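Local coordinates for methylated-DNA--protein-cysteine methyltransferase (Thermococcus kodakarensis, PDB 1MGT) that repairs O6-methylguanine and O4-methylthymine in DNA by moving the methyl group onto one of its own cysteines, a suicide reaction that inactivates the enzyme for good, at residues A[35-38]-A[39-42]; A[87-90]-A[91-95]; A[160-163]-A[164-168]. All blocks are in the same frame, centred on the assembly; numbering follows the deposited sequence.

Interaction 1. Residues A[35-38]-A[39-42]; sequences TLMK and RIHD
Thr35 meets Arg39, and Lys38 meets Asp42, in two i to i+4 contacts along one helix, 33-49, which packs against the three-stranded antiparallel sheet of the N-terminal part of the protein. The backbone is regular: Arg39 N donates to Thr35 O, Ile40 N to Leu36 O and Asp42 N to Lys38 O. On the solvent side Lys38 and Asp42 form an intrahelical salt bridge, with NZ of Lys38 3.2 Å from OD1 of Asp42 on the syn side of that oxygen. The lysine leaves the helix with CG anti to its own N (chi1 180°) and then bends at chi3 and chi4, which curls the ammonium group back to the carboxylate one turn on. Thr35 and Arg39 instead run side by side in the same direction. The methyl CG2 of Thr35 sits over the centre of one guanidinium face, 3.6 Å from CZ of Arg39, while the polar rim of the group has partners elsewhere: NH1 bonds to Phe29 O and forms a salt bridge with Glu159 of helix 157-166. OG1 of Thr35 turns to Asp32. On the sheet side Leu36 CG and Ile40 CG1 are 4.3 Å apart, and both side chains rest on Ala28 in strand 24-30. The helix thus has an apolar side on the sheet, and charged residues on the side away from it. The exposed Lys38-Asp42 pair is consistent with the intra-helix ion pairs held to maintain this hyperthermostable protein, and the Arg39-Glu159 bridge with the inter-helix ones.

Interaction 2. Residues A[87-90]-A[91-95]; sequences EGVT and PFEKK
Thr90 holds the N-cap position of helix 91-103, its extended backbone (psi 161°) giving way at Pro91 to helical angles, and its carbonyl O takes the first i to i+4 bond, from Lys94 N at 2.9 Å. Side chain and backbone then trade bonds in a capping box, a worked case of how a helix start is satisfied. OG1 of Thr90 accepts from Glu93 N at 3.1 Å, nearly straight at the hydrogen (167°). In return the carboxylate of Glu93 reaches back, and its OE1 accepts from Thr90 N at 3.0 Å, the N-H arriving from above the carboxylate plane. With chi1 at 69° the threonine hydroxyl lies between its own N and carbonyl carbon, a placing that turns it over the first turn of the helix. OG1 is also 2.6 Å from a water, which gives a weak bond to OE2 of Glu93. Beside the box Val89 adds an apolar contact: its CG1 lies 3.6 Å from CB of Glu93 and close to Lys94 N, so the residue before the cap packs one methyl on the first turn. OE1 of Glu93 is gripped twice, since Arg50 forms a salt bridge to it, and the same NH1 of Arg50 bonds to Gly88 O; the positive charge would be expected to favour an ionised carboxylate. Arg50 follows directly on helix 33-49, tying the cap to the N-terminal part of the protein. Phe92 and Glu93 pack on Ala125 and Ala129 of helix 123-131, respectively, while Lys94 makes a cation-pi contact with Phe86 in the preceding loop.

Interaction 3. Residues A[160-163]-A[164-168]; sequences KKFL and LEIEG
The ring of Phe162 carries CG1 of Ile166 over one face, 3.8 Å above the plane and displaced toward the rim, a CH-pi contact of 4.1 Å from that carbon to the ring centroid. The nearest ring carbons are CE1 and CZ, both 3.9 Å from CG1 of Ile166, and CD1 of Ile166 stands a little farther from the same two carbons. The two side chains run side by side in the same direction, as i to i+4 neighbours on one helix can. Phe162 reaches this place with CG anti to its N (chi1 166°). Ile166 puts CG1 beside its own N, where the carbon also rests against Phe162 O. That carbonyl takes the helical bond from Ile166 N at 3.0 Å, one of a ladder that includes Glu165 N to Lys161 O at 2.8 Å. At its end Glu167 N still reaches Leu163 O, though at 3.2 Å and with more bend at the hydrogen (143°). Gly168 then turns to positive phi, with Gly168 N bonded to Glu165 O, and closes the helix as a Schellman motif. On another side Leu164 CD1 lies 4.3 Å from CG of Lys160, whose extended chain sends NZ to the carbonyls of Ile150, Val144 and Tyr152: three acceptors satisfy the ammonium group of a buried lysine. OE1 of Glu167 accepts from His142 NE2 and forms a salt bridge with Arg143; beside Cys141, the inferred nucleophile, this Glu-His pair is consistent with the family's Cys-His-Glu relay. Phe162 packs on Arg12 and Val14 of strand 12-20 and Leu163 on the loop residues His142 and Tyr153, which places the helix between sheet and loops.

The three contacts follow one another along the chain without touching. Interaction 1 lies within helix 33-49, packed on the N-terminal sheet, interaction 2 starts helix 91-103, and interaction 3 ends helix 157-166; interactions 2 and 3 lie on opposite sides of the chain's centre, their centres 26 Å apart. Interactions 1 and 3 are nearer, about 8 Å between closest atoms, and the Arg39-Glu159 salt bridge joins their helices; Arg50, just beyond helix 33-49, similarly ties it to interaction 2. Each has a side chain within about 11 Å of that of the inferred nucleophile Cys141: Lys160 at about 7 Å, Arg39 and Glu93 at about 11 Å.

Interaction 1. Residues A[35-38]-A[39-42]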
loop_
_atom_site.group_PDB
_atom_site.type_symbol
_atom_site.label_atom_id
_atom_site.label_comp_id
_atom_site.label_asym_id
_atom_site.label_seq_id
_atom_site.Cartn_x
_atom_site.Cartn_y
_atom_site.Cartn_z
ATOM N N THR A 35 0.529 -3.511 -16.203
ATOM C CA THR A 35 1.450 -3.180 -15.115
ATOM C C THR A 35 0.873 -3.702 -13.805
ATOM O O THR A 35 1.621 -4.223 -12.974
ATOM C CB THR A 35 1.693 -1.657 -15.062
ATOM O OG1 THR A 35 2.318 -1.312 -16.335
ATOM C CG2 THR A 35 2.665 -1.315 -13.942
ATOM N N LEU A 36 -0.426 -3.587 -13.637
ATOM C CA LEU A 36 -1.074 -4.076 -12.436
ATOM C C LEU A 36 -0.802 -5.575 -12.289
ATOM O O LEU A 36 -0.419 -6.012 -11.222
ATOM C CB LEU A 36 -2.601 -3.899 -12.467
ATOM C CG LEU A 36 -3.296 -4.533 -11.237
ATOM C CD1 LEU A 36 -3.035 -3.640 -10.013
ATOM C CD2 LEU A 36 -4.775 -4.723 -11.413
ATOM N N MET A 37 -0.976 -6.327 -13.392
ATOM C CA MET A 37 -0.738 -7.781 -13.279
ATOM C C MET A 37 0.681 -8.142 -12.946
ATOM O O MET A 37 0.952 -9.108 -12.190
ATOM C CB MET A 37 -1.294 -8.471 -14.525
ATOM C CG MET A 37 -2.829 -8.407 -14.577
ATOM S SD MET A 37 -3.684 -9.009 -13.123
ATOM C CE MET A 37 -2.943 -10.631 -12.940
ATOM N N LYS A 38 1.669 -7.409 -13.438
ATOM C CA LYS A 38 3.060 -7.676 -13.110
ATOM C C LYS A 38 3.294 -7.414 -11.617
ATOM O O LYS A 38 4.005 -8.170 -10.952
ATOM C CB LYS A 38 3.964 -6.758 -13.959
ATOM C CG LYS A 38 5.442 -6.993 -13.656
ATOM C CD LYS A 38 6.317 -5.963 -14.344
ATOM C CE LYS A 38 7.371 -5.400 -13.399
ATOM N NZ LYS A 38 8.299 -6.448 -12.899
ATOM N N ARG A 39 2.707 -6.343 -11.084
ATOM C CA ARG A 39 2.871 -6.032 -9.652
ATOM C C ARG A 39 2.173 -7.060 -8.762
ATOM O O ARG A 39 2.698 -7.389 -7.698
ATOM C CB ARG A 39 2.347 -4.617 -9.331
ATOM C CG ARG A 39 3.244 -3.584 -10.040
ATOM C CD ARG A 39 2.711 -2.140 -9.721
ATOM N NE ARG A 39 3.691 -1.264 -10.415
ATOM C CZ ARG A 39 3.480 0.008 -10.718
ATOM N NH1 ARG A 39 2.342 0.614 -10.411
ATOM N NH2 ARG A 39 4.472 0.651 -11.349
ATOM N N ILE A 40 1.035 -7.564 -9.214
ATOM C CA ILE A 40 0.290 -8.590 -8.474
ATOM C C ILE A 40 1.138 -9.841 -8.406
ATOM O O ILE A 40 1.268 -10.488 -7.356
ATOM C CB ILE A 40 -1.092 -8.827 -9.121
ATOM C CG1 ILE A 40 -2.099 -7.758 -8.690
ATOM C CG2 ILE A 40 -1.639 -10.224 -8.792
ATOM C CD1 ILE A 40 -2.435 -7.821 -7.193
ATOM N N HIS A 41 1.805 -10.220 -9.509
ATOM C CA HIS A 41 2.652 -11.397 -9.526
ATOM C C HIS A 41 3.885 -11.223 -8.656
ATOM O O HIS A 41 4.300 -12.115 -7.901
ATOM C CB HIS A 41 3.073 -11.716 -10.987
ATOM C CG HIS A 41 1.896 -12.335 -11.701
ATOM N ND1 HIS A 41 1.382 -13.574 -11.343
ATOM C CD2 HIS A 41 1.150 -11.886 -12.727
ATOM C CE1 HIS A 41 0.365 -13.835 -12.134
ATOM N NE2 HIS A 41 0.182 -12.857 -12.977
ATOM N N ASP A 42 4.490 -10.020 -8.731
ATOM C CA ASP A 42 5.671 -9.766 -7.884
ATOM C C ASP A 42 5.277 -9.870 -6.413
ATOM O O ASP A 42 6.046 -10.384 -5.599
ATOM C CB ASP A 42 6.236 -8.359 -8.155
ATOM C CG ASP A 42 6.999 -8.232 -9.452
ATOM O OD1 ASP A 42 7.203 -7.083 -9.915
ATOM O OD2 ASP A 42 7.405 -9.241 -10.046
#

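Interaction 2. Residues A[87-90]-A[91-95]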
loop_
_atom_site.group_PDB
_atom_site.type_symbol
_atom_site.label_atom_id
_atom_site.label_comp_id
_atom_site.label_asym_id
_atom_site.label_seq_id
_atom_site.Cartn_x
_atom_site.Cartn_y
_atom_site.Cartn_z
ATOM N N GLU A 87 -0.766 -11.522 6.994
ATOM C CA GLU A 87 -0.072 -12.773 6.693
ATOM C C GLU A 87 1.206 -12.402 5.934
ATOM O O GLU A 87 1.140 -11.524 5.066
ATOM C CB GLU A 87 -0.941 -13.670 5.782
ATOM C CG GLU A 87 -2.123 -14.294 6.501
ATOM C CD GLU A 87 -3.042 -15.098 5.590
ATOM O OE1 GLU A 87 -2.668 -15.490 4.481
ATOM O OE2 GLU A 87 -4.200 -15.359 5.958
ATOM N N GLY A 88 2.329 -13.002 6.285
ATOM C CA GLY A 88 3.617 -12.757 5.673
ATOM C C GLY A 88 4.216 -11.390 6.098
ATOM O O GLY A 88 5.059 -10.878 5.371
ATOM N N VAL A 89 3.760 -10.848 7.202
ATOM C CA VAL A 89 4.294 -9.531 7.674
ATOM C C VAL A 89 4.989 -9.811 9.011
ATOM O O VAL A 89 4.358 -10.483 9.849
ATOM C CB VAL A 89 3.175 -8.501 7.813
ATOM C CG1 VAL A 89 3.677 -7.149 8.371
ATOM C CG2 VAL A 89 2.535 -8.212 6.449
ATOM N N THR A 90 6.223 -9.399 9.171
ATOM C CA THR A 90 6.937 -9.645 10.451
ATOM C C THR A 90 6.395 -8.728 11.537
ATOM O O THR A 90 5.747 -7.698 11.296
ATOM C CB THR A 90 8.444 -9.431 10.329
ATOM O OG1 THR A 90 8.748 -8.033 10.130
ATOM C CG2 THR A 90 9.089 -10.235 9.215
ATOM N N PRO A 91 6.623 -9.067 12.809
ATOM C CA PRO A 91 6.172 -8.253 13.918
ATOM C C PRO A 91 6.715 -6.816 13.790
ATOM O O PRO A 91 5.951 -5.877 14.066
ATOM C CB PRO A 91 6.747 -8.961 15.148
ATOM C CG PRO A 91 6.909 -10.397 14.703
ATOM C CD PRO A 91 7.368 -10.284 13.258
ATOM N N PHE A 92 7.953 -6.641 13.384
ATOM C CA PHE A 92 8.542 -5.312 13.218
ATOM C C PHE A 92 7.793 -4.555 12.109
ATOM O O PHE A 92 7.365 -3.425 12.239
ATOM C CB PHE A 92 10.015 -5.354 12.851
ATOM C CG PHE A 92 10.564 -4.008 12.452
ATOM C CD1 PHE A 92 10.663 -3.008 13.421
ATOM C CD2 PHE A 92 11.026 -3.752 11.188
ATOM C CE1 PHE A 92 11.180 -1.774 13.081
ATOM C CE2 PHE A 92 11.534 -2.519 10.840
ATOM C CZ PHE A 92 11.606 -1.531 11.797
ATOM N N GLU A 93 7.658 -5.226 10.935
ATOM C CA GLU A 93 6.945 -4.573 9.839
ATOM C C GLU A 93 5.555 -4.163 10.249
ATOM O O GLU A 93 5.103 -3.062 9.936
ATOM C CB GLU A 93 6.900 -5.514 8.603
ATOM C CG GLU A 93 8.287 -5.692 7.982
ATOM C CD GLU A 93 8.379 -6.942 7.107
ATOM O OE1 GLU A 93 7.372 -7.683 7.013
ATOM O OE2 GLU A 93 9.462 -7.161 6.522
ATOM N N LYS A 94 4.811 -5.017 10.951
ATOM C CA LYS A 94 3.478 -4.715 11.392
ATOM C C LYS A 94 3.457 -3.461 12.281
ATOM O O LYS A 94 2.559 -2.633 12.122
ATOM C CB LYS A 94 2.863 -5.863 12.203
ATOM C CG LYS A 94 1.452 -5.585 12.724
ATOM C CD LYS A 94 0.803 -6.932 13.099
ATOM C CE LYS A 94 -0.627 -6.696 13.591
ATOM N NZ LYS A 94 -1.083 -7.868 14.404
ATOM N N LYS A 95 4.422 -3.380 13.175
ATOM C CA LYS A 95 4.529 -2.229 14.098
ATOM C C LYS A 95 4.708 -0.944 13.307
ATOM O O LYS A 95 4.044 0.069 13.554
ATOM C CB LYS A 95 5.684 -2.444 15.062
ATOM C CG LYS A 95 6.044 -1.293 16.004
ATOM C CD LYS A 95 7.456 -1.557 16.556
ATOM C CE LYS A 95 7.871 -0.565 17.625
ATOM N NZ LYS A 95 9.376 -0.509 17.734
HETATM O O HOH W 1 11.171 -7.417 9.511
#

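Interaction 3. Residues A[160-163]-A[164-168]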
loop_
_atom_site.group_PDB
_atom_site.type_symbol
_atom_site.label_atom_id
_atom_site.label_comp_id
_atom_site.label_asym_id
_atom_site.label_seq_id
_atom_site.Cartn_x
_atom_site.Cartn_y
_atom_site.Cartn_z
ATOM N N LYS A 160 3.627 7.559 -6.787
ATOM C CA LYS A 160 3.753 8.241 -5.468
ATOM C C LYS A 160 3.276 9.689 -5.546
ATOM O O LYS A 160 2.531 10.194 -4.688
ATOM C CB LYS A 160 5.204 8.203 -4.985
ATOM C CG LYS A 160 5.297 8.595 -3.480
ATOM C CD LYS A 160 6.758 8.457 -3.050
ATOM C CE LYS A 160 6.933 8.598 -1.542
ATOM N NZ LYS A 160 8.358 8.387 -1.163
ATOM N N LYS A 161 3.683 10.387 -6.585
ATOM C CA LYS A 161 3.310 11.779 -6.820
ATOM C C LYS A 161 1.818 11.946 -7.014
ATOM O O LYS A 161 1.190 12.892 -6.544
ATOM C CB LYS A 161 4.045 12.317 -8.051
ATOM C CG LYS A 161 5.353 13.001 -7.748
ATOM C CD LYS A 161 6.145 13.353 -8.993
ATOM C CE LYS A 161 5.371 14.245 -9.949
ATOM N NZ LYS A 161 6.210 14.622 -11.142
ATOM N N PHE A 162 1.198 10.995 -7.721
ATOM C CA PHE A 162 -0.237 11.028 -7.950
ATOM C C PHE A 162 -1.004 10.930 -6.640
ATOM O O PHE A 162 -1.983 11.655 -6.395
ATOM C CB PHE A 162 -0.618 9.904 -8.916
ATOM C CG PHE A 162 -2.087 9.626 -8.959
ATOM C CD1 PHE A 162 -2.942 10.452 -9.650
ATOM C CD2 PHE A 162 -2.593 8.520 -8.281
ATOM C CE1 PHE A 162 -4.307 10.185 -9.673
ATOM C CE2 PHE A 162 -3.946 8.249 -8.310
ATOM C CZ PHE A 162 -4.792 9.086 -9.003
ATOM N N LEU A 163 -0.573 9.987 -5.779
ATOM C CA LEU A 163 -1.195 9.823 -4.499
ATOM C C LEU A 163 -0.984 11.096 -3.646
ATOM O O LEU A 163 -1.941 11.535 -3.029
ATOM C CB LEU A 163 -0.656 8.613 -3.729
ATOM C CG LEU A 163 -1.054 7.243 -4.380
ATOM C CD1 LEU A 163 -0.501 6.117 -3.533
ATOM C CD2 LEU A 163 -2.562 7.182 -4.527
ATOM N N LEU A 164 0.220 11.651 -3.657
ATOM C CA LEU A 164 0.421 12.872 -2.836
ATOM C C LEU A 164 -0.420 14.017 -3.344
ATOM O O LEU A 164 -1.014 14.770 -2.558
ATOM C CB LEU A 164 1.904 13.234 -2.761
ATOM C CG LEU A 164 2.724 12.223 -1.910
ATOM C CD1 LEU A 164 4.214 12.468 -2.038
ATOM C CD2 LEU A 164 2.266 12.284 -0.454
ATOM N N GLU A 165 -0.509 14.164 -4.658
ATOM C CA GLU A 165 -1.296 15.243 -5.252
ATOM C C GLU A 165 -2.752 15.166 -4.867
ATOM O O GLU A 165 -3.399 16.154 -4.479
ATOM C CB GLU A 165 -1.120 15.214 -6.782
ATOM C CG GLU A 165 -2.180 16.081 -7.475
ATOM C CD GLU A 165 -1.832 16.396 -8.912
ATOM O OE1 GLU A 165 -2.127 17.540 -9.336
ATOM O OE2 GLU A 165 -1.272 15.516 -9.602
ATOM N N ILE A 166 -3.315 13.960 -4.923
ATOM C CA ILE A 166 -4.690 13.669 -4.575
ATOM C C ILE A 166 -4.998 14.029 -3.134
ATOM O O ILE A 166 -6.115 14.395 -2.762
ATOM C CB ILE A 166 -4.917 12.144 -4.782
ATOM C CG1 ILE A 166 -5.169 11.848 -6.262
ATOM C CG2 ILE A 166 -5.991 11.578 -3.895
ATOM C CD1 ILE A 166 -6.576 12.110 -6.744
ATOM N N GLU A 167 -4.008 13.852 -2.257
ATOM C CA GLU A 167 -4.150 14.149 -0.846
ATOM C C GLU A 167 -3.877 15.616 -0.507
ATOM O O GLU A 167 -3.927 15.980 0.678
ATOM C CB GLU A 167 -3.156 13.253 -0.051
ATOM C CG GLU A 167 -3.583 11.791 -0.140
ATOM C CD GLU A 167 -2.717 10.820 0.620
ATOM O OE1 GLU A 167 -3.107 9.628 0.739
ATOM O OE2 GLU A 167 -1.642 11.224 1.124
ATOM N N GLY A 168 -3.538 16.431 -1.470
ATOM C CA GLY A 168 -3.286 17.844 -1.288
ATOM C C GLY A 168 -1.899 18.235 -0.844
ATOM O O GLY A 168 -1.725 19.329 -0.269
#